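Local coordinates for protein putative HAD-hydrolase YfnB (Bacillus subtilis, PDB 3ED5) that is a putative hydrolase of the HAD superfamily, possibly with 5'-nucleotidase activity, though its physiological role is not established, at residues 179-184 against 196-201; 188-193 against 214-219. One frame throughout, in Å; residues are numbered along the deposited sequence.

Contact 1 (179-184 against 196-201); sequences TLIIGD and AGLDTC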
# COMPACT_ATOMS: atom_id res chain seq x y z
N THR A 179 4.03 5.62 18.46
CA THR A 179 3.97 5.01 17.15
C THR A 179 3.19 5.87 16.16
O THR A 179 2.13 6.41 16.49
CB THR A 179 3.31 3.61 17.25
OG1 THR A 179 4.05 2.80 18.16
CG2 THR A 179 3.24 2.91 15.85
N LEU A 180 3.70 5.95 14.93
CA LEU A 180 3.03 6.69 13.86
C LEU A 180 2.83 5.73 12.69
O LEU A 180 3.78 5.02 12.29
CB LEU A 180 3.92 7.87 13.40
CG LEU A 180 3.32 8.72 12.25
CD1 LEU A 180 2.06 9.50 12.70
CD2 LEU A 180 4.39 9.73 11.77
N ILE A 181 1.63 5.74 12.08
CA ILE A 181 1.47 5.04 10.82
C ILE A 181 1.42 6.06 9.67
O ILE A 181 0.73 7.08 9.77
CB ILE A 181 0.24 4.09 10.78
CG1 ILE A 181 0.13 3.41 9.39
CG2 ILE A 181 -1.07 4.84 11.15
CD1 ILE A 181 -0.94 2.24 9.35
N ILE A 182 2.16 5.78 8.60
CA ILE A 182 2.25 6.67 7.43
C ILE A 182 1.75 5.90 6.21
O ILE A 182 2.27 4.82 5.90
CB ILE A 182 3.72 7.06 7.18
CG1 ILE A 182 4.36 7.71 8.42
CG2 ILE A 182 3.82 8.04 5.95
CD1 ILE A 182 5.16 6.73 9.30
N GLY A 183 0.75 6.43 5.53
CA GLY A 183 0.24 5.75 4.33
C GLY A 183 -0.66 6.64 3.52
O GLY A 183 -1.09 7.73 3.97
N ASP A 184 -0.97 6.17 2.30
CA ASP A 184 -1.75 6.98 1.36
C ASP A 184 -3.24 6.65 1.36
O ASP A 184 -4.04 7.41 0.78
CB ASP A 184 -1.22 6.74 -0.05
CG ASP A 184 -1.57 5.37 -0.55
OD1 ASP A 184 -1.28 4.38 0.16
OD2 ASP A 184 -2.13 5.27 -1.65
N ALA A 196 -7.02 1.73 15.74
CA ALA A 196 -6.03 1.01 16.55
C ALA A 196 -5.31 1.89 17.58
O ALA A 196 -4.41 1.42 18.29
CB ALA A 196 -5.02 0.31 15.59
N GLY A 197 -5.71 3.15 17.68
CA GLY A 197 -5.17 4.03 18.69
C GLY A 197 -3.83 4.65 18.33
O GLY A 197 -3.09 5.06 19.23
N LEU A 198 -3.54 4.75 17.03
CA LEU A 198 -2.30 5.39 16.55
C LEU A 198 -2.51 6.78 15.94
O LEU A 198 -3.50 7.02 15.25
CB LEU A 198 -1.61 4.53 15.49
CG LEU A 198 -1.38 3.05 15.82
CD1 LEU A 198 -0.79 2.39 14.63
CD2 LEU A 198 -0.43 2.94 17.05
N ASP A 199 -1.52 7.65 16.12
CA ASP A 199 -1.40 8.85 15.29
C ASP A 199 -1.20 8.39 13.85
O ASP A 199 -0.56 7.35 13.60
CB ASP A 199 -0.22 9.74 15.75
CG ASP A 199 -0.50 10.47 17.05
OD1 ASP A 199 -1.64 10.37 17.54
OD2 ASP A 199 0.41 11.15 17.57
N THR A 200 -1.75 9.15 12.90
CA THR A 200 -1.68 8.82 11.47
C THR A 200 -1.14 9.98 10.62
O THR A 200 -1.41 11.16 10.89
CB THR A 200 -3.10 8.50 10.93
OG1 THR A 200 -3.98 9.56 11.31
CG2 THR A 200 -3.65 7.18 11.53
N CYS A 201 -0.42 9.61 9.55
CA CYS A 201 0.09 10.59 8.57
C CYS A 201 -0.35 10.18 7.16
O CYS A 201 0.06 9.16 6.66
CB CYS A 201 1.62 10.66 8.67
SG CYS A 201 2.31 11.89 7.52
O HOH W 1 0.41 7.59 18.13

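Contact 2 (188-193 against 214-219); sequences ADIKGG and IIPTYE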
# COMPACT_ATOMS: atom_id res chain seq x y z
N ALA A 188 -7.49 2.14 4.52
CA ALA A 188 -6.69 1.07 5.09
C ALA A 188 -5.77 1.63 6.15
O ALA A 188 -5.66 1.05 7.25
CB ALA A 188 -5.84 0.38 4.04
N ASP A 189 -5.10 2.75 5.82
CA ASP A 189 -4.01 3.25 6.72
C ASP A 189 -4.51 4.22 7.75
O ASP A 189 -4.22 4.08 8.95
CB ASP A 189 -2.89 3.90 5.90
CG ASP A 189 -2.27 2.95 4.90
OD1 ASP A 189 -1.91 1.82 5.31
OD2 ASP A 189 -2.17 3.34 3.71
N ILE A 190 -5.28 5.22 7.33
CA ILE A 190 -5.68 6.26 8.27
C ILE A 190 -6.80 5.76 9.18
O ILE A 190 -6.67 5.82 10.39
CB ILE A 190 -6.03 7.58 7.56
CG1 ILE A 190 -4.90 8.00 6.58
CG2 ILE A 190 -6.33 8.65 8.59
CD1 ILE A 190 -3.46 8.11 7.22
N LYS A 191 -7.86 5.22 8.60
CA LYS A 191 -8.92 4.60 9.40
C LYS A 191 -8.33 3.47 10.25
O LYS A 191 -8.63 3.37 11.42
CB LYS A 191 -10.04 4.07 8.53
CG LYS A 191 -11.22 3.47 9.33
CD LYS A 191 -11.86 2.33 8.47
CE LYS A 191 -12.70 2.85 7.32
NZ LYS A 191 -12.40 2.09 6.04
N GLY A 192 -7.47 2.65 9.64
CA GLY A 192 -6.79 1.57 10.36
C GLY A 192 -6.06 2.07 11.61
O GLY A 192 -6.30 1.57 12.74
N GLY A 193 -5.22 3.07 11.42
CA GLY A 193 -4.40 3.56 12.55
C GLY A 193 -5.27 4.18 13.62
O GLY A 193 -5.04 3.95 14.80
N ILE A 214 -12.29 10.78 6.90
CA ILE A 214 -11.44 10.06 7.86
C ILE A 214 -10.28 11.01 8.15
O ILE A 214 -9.41 11.22 7.28
CB ILE A 214 -10.97 8.73 7.25
CG1 ILE A 214 -12.17 7.82 6.99
CG2 ILE A 214 -9.92 8.05 8.15
CD1 ILE A 214 -11.87 6.60 6.14
N ILE A 215 -10.25 11.57 9.36
CA ILE A 215 -9.31 12.67 9.66
C ILE A 215 -7.95 12.20 10.23
O ILE A 215 -7.87 11.72 11.36
CB ILE A 215 -9.92 13.76 10.60
CG1 ILE A 215 -11.32 14.22 10.11
CG2 ILE A 215 -8.94 14.97 10.79
CD1 ILE A 215 -11.37 14.75 8.67
N PRO A 216 -6.87 12.42 9.47
CA PRO A 216 -5.53 11.99 9.92
C PRO A 216 -4.93 12.97 10.94
O PRO A 216 -5.36 14.12 11.01
CB PRO A 216 -4.72 12.03 8.62
CG PRO A 216 -5.34 13.16 7.85
CD PRO A 216 -6.82 13.08 8.15
N THR A 217 -3.91 12.54 11.70
CA THR A 217 -3.21 13.47 12.60
C THR A 217 -2.45 14.48 11.77
O THR A 217 -2.44 15.68 12.13
CB THR A 217 -2.22 12.73 13.55
OG1 THR A 217 -2.88 11.59 14.09
CG2 THR A 217 -1.72 13.66 14.69
N TYR A 218 -1.81 14.00 10.69
CA TYR A 218 -1.06 14.86 9.76
C TYR A 218 -1.41 14.51 8.33
O TYR A 218 -1.80 13.40 8.05
CB TYR A 218 0.45 14.61 9.88
CG TYR A 218 0.94 14.53 11.30
CD1 TYR A 218 1.24 15.69 12.02
CD2 TYR A 218 1.12 13.27 11.91
CE1 TYR A 218 1.69 15.63 13.34
CE2 TYR A 218 1.59 13.20 13.23
CZ TYR A 218 1.87 14.39 13.93
OH TYR A 218 2.32 14.36 15.24
N GLU A 219 -1.21 15.48 7.44
CA GLU A 219 -1.39 15.28 6.01
C GLU A 219 -0.21 15.97 5.30
O GLU A 219 0.05 17.16 5.55
CB GLU A 219 -2.70 15.91 5.56
CG GLU A 219 -2.90 15.73 4.03
CD GLU A 219 -4.17 16.37 3.53
OE1 GLU A 219 -5.00 16.86 4.35
OE2 GLU A 219 -4.33 16.41 2.28

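Contact 1 (179-184 against 196-201)
Ile181 is held by strand 199-203 through both its backbone N and its backbone O: the N donates to Asp199 O at 3.1 Å, almost straight at the hydrogen, and the O accepts from Cys201 N at 2.8 Å. Gly183 N then reaches Cys201 O, so the parallel pairing advances two residues per step. Before the first of these bonds the strands are too far apart to pair directly, and a water fills in, donating to Thr179 O and accepting from Asp199 N.

The side chains sort onto two faces. On one, Ile181 and Thr200 stand side by side with their CG2 methyls 3.5 Å apart; Ile181 CG2 can get there because it sits between its own backbone N and carbonyl carbon (CG1 anti to N, chi1 179°). Leu198 lays CD2 against Thr179 CB at 3.8 Å. On the other face Leu180 CD1 lies over the Asp199-Thr200 peptide, nearest Asp199 O, and Cys201 CB meets Ile182 CG1 at 4.0 Å.

Farther out, Asp199 OD2 takes a salt bridge from Lys5 and a hydrogen bond with Tyr7, while Phe164 and Phe168 of helix 161-169 pack on Ile181 and Leu198. Strand 179-183, in the core of the HAD Rossmann-like sheet, ends at Gly183 close to Asp13, the probable nucleophile; direct backbone bonds among apolar side chains hold that end, while pairing at Thr179 and Asp199 turns polar and water-mediated.

Contact 2 (188-193 against 214-219)
Ile190 and Ile214 meet methyl to methyl, CG2 to CG2 at 3.7 Å, where helix 186-195 faces the loop that leads into strand 218-220. The two side chains approach at a slant, and no hydrogen bond crosses between the segments; the fit is by van der Waals packing alone.

Both isoleucines turn the same way at their first torsion. In Ile190, CG2 lies opposite the backbone N while CG1 tucks in beside it (chi1 -51°), and that places CG2 as the touching branch. The same methyl continues along the loop to Pro216, lying 3.7 Å from its CB and equally close to its CA, so one methyl bridges two loop residues.

Ile214 divides its work between its branches. Its CG2 fits against the helix backbone, 3.5 Å from Lys191 N, as well as against Ile190. Its CG1 arm, extended at chi2 (169°), carries CD1 on to the lysine, 3.9 Å from Lys191 CB and 4.0 Å from Lys191 CE. The lysine chain starts with CG opposite its backbone N but bends at each later torsion, folding its aliphatic part past CD1 and returning NZ to Thr187 O, one turn earlier in the same helix. Cut back to an alanine, Ile214 would lose both reaching branches, which would probably open a gap beside Ile190 CG2 and leave the lysine methylenes without this apolar neighbour.

Around this patch, Ile190 and Pro216 both rest on Thr200 of strand 199-203, beneath the helix. Lys191 also touches Arg57 of helix 42-60, while Tyr218 carries the chain into the sheet by backbone bonds to Thr200 and Trp202.

The two contacts interlock along the chain, in the order 179-184, 188-193, 196-201, 214-219, with centres about 6 Å apart. Contact 1 pairs the two strands of the beta-alpha-beta unit formed by strand 179-183, helix 186-195 and strand 199-203; contact 2 joins its crossover helix to the approach to edge strand 218-220. They meet directly: Leu198 N lies 2.8 Å from Gly193 O where the helix ends, and Thr200 O lies 2.9 Å from Tyr218 N, both probable hydrogen bonds. Strand 199-203 thus has 179-183 on one side and 218-220 on the other, so the helix packs against the loop entering strand 218-220, while that strand itself joins the parallel sheet through 199-203.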